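PDB 4QQS: glycoside hydrolase family 43, which has alpha-L-arabinofuranosidase activity and probably takes part in the breakdown of plant polysaccharides such as xylan. Local coordinates for residues A[237-251]-A[296-308]. Sequence-based numbering, arbitrary orientation.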
loop_
_atom_site.group_PDB
_atom_site.type_symbol
_atom_site.label_atom_id
_atom_site.label_comp_id
_atom_site.label_asym_id
_atom_site.label_seq_id
_atom_site.Cartn_x
_atom_site.Cartn_y
_atom_site.Cartn_z
ATOM N N TYR A 237 -0.329 -16.314 7.802
ATOM C CA TYR A 237 -1.245 -17.348 7.335
ATOM C C TYR A 237 -0.466 -18.477 6.657
ATOM O O TYR A 237 0.324 -18.254 5.729
ATOM C CB TYR A 237 -2.256 -16.725 6.365
ATOM C CG TYR A 237 -3.176 -17.726 5.712
ATOM C CD1 TYR A 237 -3.850 -18.675 6.460
ATOM C CD2 TYR A 237 -3.363 -17.720 4.337
ATOM C CE1 TYR A 237 -4.678 -19.602 5.857
ATOM C CE2 TYR A 237 -4.213 -18.636 3.720
ATOM C CZ TYR A 237 -4.868 -19.575 4.488
ATOM O OH TYR A 237 -5.692 -20.503 3.901
ATOM N N SER A 238 -0.723 -19.706 7.081
ATOM C CA SER A 238 0.003 -20.848 6.552
ATOM C C SER A 238 -0.237 -21.071 5.061
ATOM O O SER A 238 0.611 -21.637 4.369
ATOM C CB SER A 238 -0.389 -22.099 7.316
ATOM O OG SER A 238 -1.743 -22.430 7.038
ATOM N N GLY A 239 -1.393 -20.626 4.564
ATOM C CA GLY A 239 -1.768 -20.810 3.177
ATOM C C GLY A 239 -1.381 -19.678 2.246
ATOM O O GLY A 239 -1.856 -19.634 1.119
ATOM N N ASN A 240 -0.524 -18.763 2.693
ATOM C CA ASN A 240 -0.042 -17.696 1.823
ATOM C C ASN A 240 0.664 -18.270 0.593
ATOM O O ASN A 240 1.243 -19.350 0.641
ATOM C CB ASN A 240 0.966 -16.839 2.571
ATOM C CG ASN A 240 0.337 -15.814 3.504
ATOM O OD1 ASN A 240 -0.819 -15.413 3.341
ATOM N ND2 ASN A 240 1.124 -15.349 4.466
ATOM N N PRO A 241 0.640 -17.536 -0.521
ATOM C CA PRO A 241 -0.017 -16.245 -0.726
ATOM C C PRO A 241 -1.515 -16.400 -0.976
ATOM O O PRO A 241 -1.980 -17.434 -1.468
ATOM C CB PRO A 241 0.682 -15.705 -1.981
ATOM C CG PRO A 241 1.020 -16.942 -2.755
ATOM C CD PRO A 241 1.400 -17.960 -1.709
ATOM N N ILE A 242 -2.259 -15.342 -0.665
ATOM C CA ILE A 242 -3.693 -15.293 -0.946
ATOM C C ILE A 242 -4.020 -14.699 -2.312
ATOM O O ILE A 242 -5.138 -14.879 -2.795
ATOM C CB ILE A 242 -4.484 -14.581 0.172
ATOM C CG1 ILE A 242 -4.157 -13.095 0.245
ATOM C CG2 ILE A 242 -4.236 -15.273 1.503
ATOM C CD1 ILE A 242 -5.116 -12.342 1.168
ATOM N N LEU A 243 -3.061 -14.025 -2.940
ATOM C CA LEU A 243 -3.268 -13.475 -4.268
ATOM C C LEU A 243 -1.942 -13.602 -4.998
ATOM O O LEU A 243 -0.925 -13.026 -4.589
ATOM C CB LEU A 243 -3.756 -12.038 -4.178
ATOM C CG LEU A 243 -4.270 -11.450 -5.492
ATOM C CD1 LEU A 243 -5.457 -12.227 -6.052
ATOM C CD2 LEU A 243 -4.656 -9.990 -5.301
ATOM N N SER A 244 -1.943 -14.411 -6.053
ATOM C CA SER A 244 -0.721 -14.702 -6.783
ATOM C C SER A 244 -1.028 -14.817 -8.279
ATOM O O SER A 244 -2.190 -14.819 -8.704
ATOM C CB SER A 244 -0.037 -15.953 -6.227
ATOM O OG SER A 244 -0.883 -17.071 -6.338
ATOM N N LYS A 245 0.036 -14.888 -9.064
ATOM C CA LYS A 245 -0.049 -14.795 -10.508
ATOM C C LYS A 245 -0.948 -15.856 -11.140
ATOM O O LYS A 245 -1.169 -16.949 -10.604
ATOM C CB LYS A 245 1.360 -14.910 -11.101
ATOM C CG LYS A 245 1.963 -16.295 -10.920
ATOM C CD LYS A 245 3.423 -16.381 -11.325
ATOM C CE LYS A 245 3.920 -17.824 -11.212
ATOM N NZ LYS A 245 5.356 -17.941 -11.493
ATOM N N ARG A 246 -1.444 -15.503 -12.318
ATOM C CA ARG A 246 -2.096 -16.434 -13.234
ATOM C C ARG A 246 -1.576 -16.089 -14.627
ATOM O O ARG A 246 -2.187 -15.341 -15.389
ATOM C CB ARG A 246 -3.625 -16.328 -13.166
ATOM C CG ARG A 246 -4.246 -16.941 -11.900
ATOM C CD ARG A 246 -4.032 -18.453 -11.796
ATOM N NE ARG A 246 -4.588 -19.137 -12.955
ATOM C CZ ARG A 246 -5.871 -19.446 -13.099
ATOM N NH1 ARG A 246 -6.750 -19.184 -12.139
ATOM N NH2 ARG A 246 -6.272 -20.029 -14.213
ATOM N N MET A 247 -0.405 -16.612 -14.951
ATOM C CA MET A 247 0.225 -16.263 -16.205
ATOM C C MET A 247 -0.604 -16.765 -17.395
ATOM O O MET A 247 -0.553 -16.182 -18.467
ATOM C CB MET A 247 1.657 -16.797 -16.230
ATOM C CG MET A 247 2.518 -16.213 -15.106
ATOM S SD MET A 247 2.731 -14.421 -15.203
ATOM C CE MET A 247 3.876 -14.281 -16.566
ATOM N N ASP A 248 -1.415 -17.798 -17.171
ATOM C CA ASP A 248 -2.317 -18.310 -18.201
ATOM C C ASP A 248 -3.441 -17.328 -18.542
ATOM O O ASP A 248 -4.132 -17.489 -19.543
ATOM C CB ASP A 248 -2.870 -19.694 -17.820
ATOM C CG ASP A 248 -3.513 -19.748 -16.421
ATOM O OD1 ASP A 248 -3.101 -19.004 -15.490
ATOM O OD2 ASP A 248 -4.416 -20.599 -16.244
ATOM N N LYS A 249 -3.607 -16.312 -17.702
ATOM C CA LYS A 249 -4.565 -15.235 -17.928
ATOM C C LYS A 249 -3.875 -13.876 -18.172
ATOM O O LYS A 249 -4.539 -12.846 -18.221
ATOM C CB LYS A 249 -5.502 -15.107 -16.724
ATOM C CG LYS A 249 -6.386 -16.316 -16.437
ATOM C CD LYS A 249 -7.328 -16.018 -15.273
ATOM C CE LYS A 249 -8.376 -17.093 -15.057
ATOM N NZ LYS A 249 -9.304 -16.671 -13.965
ATOM N N GLY A 250 -2.551 -13.854 -18.291
ATOM C CA GLY A 250 -1.823 -12.608 -18.461
ATOM C C GLY A 250 -1.738 -11.776 -17.193
ATOM O O GLY A 250 -1.562 -10.557 -17.271
ATOM N N ILE A 251 -1.811 -12.436 -16.037
ATOM C CA ILE A 251 -1.809 -11.765 -14.744
ATOM C C ILE A 251 -0.497 -12.069 -14.031
ATOM O O ILE A 251 -0.282 -13.174 -13.550
ATOM C CB ILE A 251 -3.003 -12.202 -13.884
ATOM C CG1 ILE A 251 -4.337 -11.968 -14.607
ATOM C CG2 ILE A 251 -2.979 -11.439 -12.563
ATOM C CD1 ILE A 251 -5.510 -12.631 -13.895
ATOM N N ASP A 296 -14.336 -18.932 7.466
ATOM C CA ASP A 296 -13.670 -19.754 8.473
ATOM C C ASP A 296 -12.427 -19.080 9.073
ATOM O O ASP A 296 -11.442 -19.749 9.396
ATOM C CB ASP A 296 -13.284 -21.122 7.893
ATOM C CG ASP A 296 -14.478 -21.903 7.390
ATOM O OD1 ASP A 296 -15.482 -22.014 8.125
ATOM O OD2 ASP A 296 -14.406 -22.406 6.248
ATOM N N GLY A 297 -12.459 -17.758 9.218
ATOM C CA GLY A 297 -11.346 -17.031 9.816
ATOM C C GLY A 297 -10.157 -16.838 8.887
ATOM O O GLY A 297 -9.084 -16.418 9.313
ATOM N N ILE A 298 -10.340 -17.194 7.629
ATOM C CA ILE A 298 -9.304 -17.066 6.623
ATOM C C ILE A 298 -9.681 -15.902 5.713
ATOM O O ILE A 298 -10.830 -15.785 5.299
ATOM C CB ILE A 298 -9.170 -18.379 5.816
ATOM C CG1 ILE A 298 -8.779 -19.535 6.734
ATOM C CG2 ILE A 298 -8.183 -18.216 4.674
ATOM C CD1 ILE A 298 -8.814 -20.880 6.066
ATOM N N LEU A 299 -8.709 -15.039 5.435
ATOM C CA LEU A 299 -8.871 -13.963 4.485
ATOM C C LEU A 299 -8.619 -14.489 3.069
ATOM O O LEU A 299 -7.584 -15.114 2.815
ATOM C CB LEU A 299 -7.913 -12.833 4.852
ATOM C CG LEU A 299 -7.977 -11.575 4.000
ATOM C CD1 LEU A 299 -9.376 -10.967 4.001
ATOM C CD2 LEU A 299 -6.941 -10.559 4.504
ATOM N N LYS A 300 -9.576 -14.257 2.169
ATOM C CA LYS A 300 -9.569 -14.821 0.820
ATOM C C LYS A 300 -9.849 -13.748 -0.222
ATOM O O LYS A 300 -10.537 -12.761 0.049
ATOM C CB LYS A 300 -10.629 -15.928 0.696
ATOM C CG LYS A 300 -10.480 -17.027 1.724
ATOM C CD LYS A 300 -11.451 -18.182 1.465
ATOM C CE LYS A 300 -11.286 -19.302 2.481
ATOM N NZ LYS A 300 -12.130 -20.480 2.145
ATOM N N VAL A 301 -9.317 -13.967 -1.418
ATOM C CA VAL A 301 -9.613 -13.133 -2.572
ATOM C C VAL A 301 -10.223 -14.002 -3.658
ATOM O O VAL A 301 -9.711 -15.082 -3.958
ATOM C CB VAL A 301 -8.342 -12.454 -3.142
ATOM C CG1 VAL A 301 -8.705 -11.580 -4.340
ATOM C CG2 VAL A 301 -7.660 -11.633 -2.081
ATOM N N LYS A 302 -11.322 -13.537 -4.239
ATOM C CA LYS A 302 -11.850 -14.157 -5.437
ATOM C C LYS A 302 -11.083 -13.550 -6.605
ATOM O O LYS A 302 -11.454 -12.515 -7.144
ATOM C CB LYS A 302 -13.345 -13.901 -5.576
ATOM C CG LYS A 302 -13.955 -14.629 -6.747
ATOM C CD LYS A 302 -15.436 -14.328 -6.902
ATOM C CE LYS A 302 -16.081 -15.236 -7.946
ATOM N NZ LYS A 302 -15.289 -15.289 -9.205
ATOM N N GLY A 303 -9.970 -14.162 -6.972
ATOM C CA GLY A 303 -9.133 -13.610 -8.016
ATOM C C GLY A 303 -7.749 -14.223 -8.012
ATOM O O GLY A 303 -7.468 -15.159 -7.260
ATOM N N PRO A 304 -6.861 -13.681 -8.833
ATOM C CA PRO A 304 -7.073 -12.478 -9.643
ATOM C C PRO A 304 -7.892 -12.771 -10.893
ATOM O O PRO A 304 -7.725 -13.828 -11.510
ATOM C CB PRO A 304 -5.651 -12.079 -10.012
ATOM C CG PRO A 304 -4.930 -13.392 -10.110
ATOM C CD PRO A 304 -5.507 -14.234 -9.008
ATOM N N THR A 305 -8.770 -11.845 -11.266
ATOM C CA THR A 305 -9.624 -12.039 -12.431
ATOM C C THR A 305 -9.226 -11.135 -13.584
ATOM O O THR A 305 -8.683 -10.045 -13.399
ATOM C CB THR A 305 -11.106 -11.767 -12.125
ATOM O OG1 THR A 305 -11.295 -10.377 -11.843
ATOM C CG2 THR A 305 -11.603 -12.613 -10.985
ATOM N N ARG A 306 -9.530 -11.614 -14.790
ATOM C CA ARG A 306 -9.400 -10.834 -16.018
ATOM C C ARG A 306 -10.542 -11.150 -16.966
ATOM O O ARG A 306 -10.347 -11.223 -18.171
ATOM C CB ARG A 306 -8.089 -11.160 -16.722
ATOM C CG ARG A 306 -6.906 -10.559 -16.066
ATOM C CD ARG A 306 -6.854 -9.100 -16.345
ATOM N NE ARG A 306 -5.606 -8.748 -17.008
ATOM C CZ ARG A 306 -4.542 -8.235 -16.396
ATOM N NH1 ARG A 306 -4.549 -7.999 -15.082
ATOM N NH2 ARG A 306 -3.463 -7.943 -17.104
ATOM N N SER A 307 -11.721 -11.362 -16.408
ATOM C CA SER A 307 -12.930 -11.612 -17.175
ATOM C C SER A 307 -14.036 -10.821 -16.498
ATOM O O SER A 307 -13.869 -10.388 -15.368
ATOM C CB SER A 307 -13.264 -13.098 -17.168
ATOM O OG SER A 307 -13.420 -13.577 -15.846
ATOM N N PRO A 308 -15.168 -10.625 -17.178
ATOM C CA PRO A 308 -16.224 -9.793 -16.592
ATOM C C PRO A 308 -16.741 -10.301 -15.241
ATOM O O PRO A 308 -17.101 -11.478 -15.117
ATOM C CB PRO A 308 -17.328 -9.847 -17.649
ATOM C CG PRO A 308 -16.601 -10.095 -18.918
ATOM C CD PRO A 308 -15.485 -11.017 -18.562
HETATM O O HOH W 1 -7.380 -16.163 -1.570
HETATM O O HOH W 2 -6.959 -16.185 -4.783
HETATM O O HOH W 3 -4.489 -16.084 -6.151
HETATM O O HOH W 4 -10.677 -14.245 -14.942
HETATM O O HOH W 5 -8.138 -16.329 -11.029
#
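An edge strand of the last four-stranded antiparallel sheet, 298-302, and the loop that follows it are covered by the 237-251 connection, where Pro304 is packed among Leu243, Ser244, Arg246 and Ile251. With CG anti to the backbone N (chi1 -168°), Leu243 sends CD1 against the proline ring, 3.6 Å from Pro304 CD, and also against Val301 CG1. Ile251 CG2 closes on Pro304 CG at 3.7 Å, while its other branch runs alongside Arg306, with Ile251 CG1 only 3.3 Å from Arg306 CG and lying over one guanidinium face. In this five-bladed beta-propeller, the 237-251 loop leaves the sheet containing strand 221-227 and leads into strand 257-261 of the next, so the contact joins two neighbouring blades along their flanks. Water bridges the two backbones: one molecule donates to Ile242 O and accepts from Val301 N, both at 2.9 Å. Further along, another water links the Lys249 side chain to the second segment, accepting from NZ and donating to Pro304 O at 2.6 Å. Nearer the start of the strand, Ile298 CG2 meets the phenol end of Tyr237, 3.5 Å from its OH. Arg246 lays CG across Pro304, then bends back to grip Asp248 side-on, NE to OD1 and NH2 to OD2, the latter bond 2.8 Å long and straight. Were Arg246 an alanine, the Asp248 carboxylate would probably lose its charge partner, and Pro304 the touch of CG. The backbone O of Arg246 accepts from Lys249 N and Ile251 N, the latter within a G1 beta bulge whose Gly250 has positive phi.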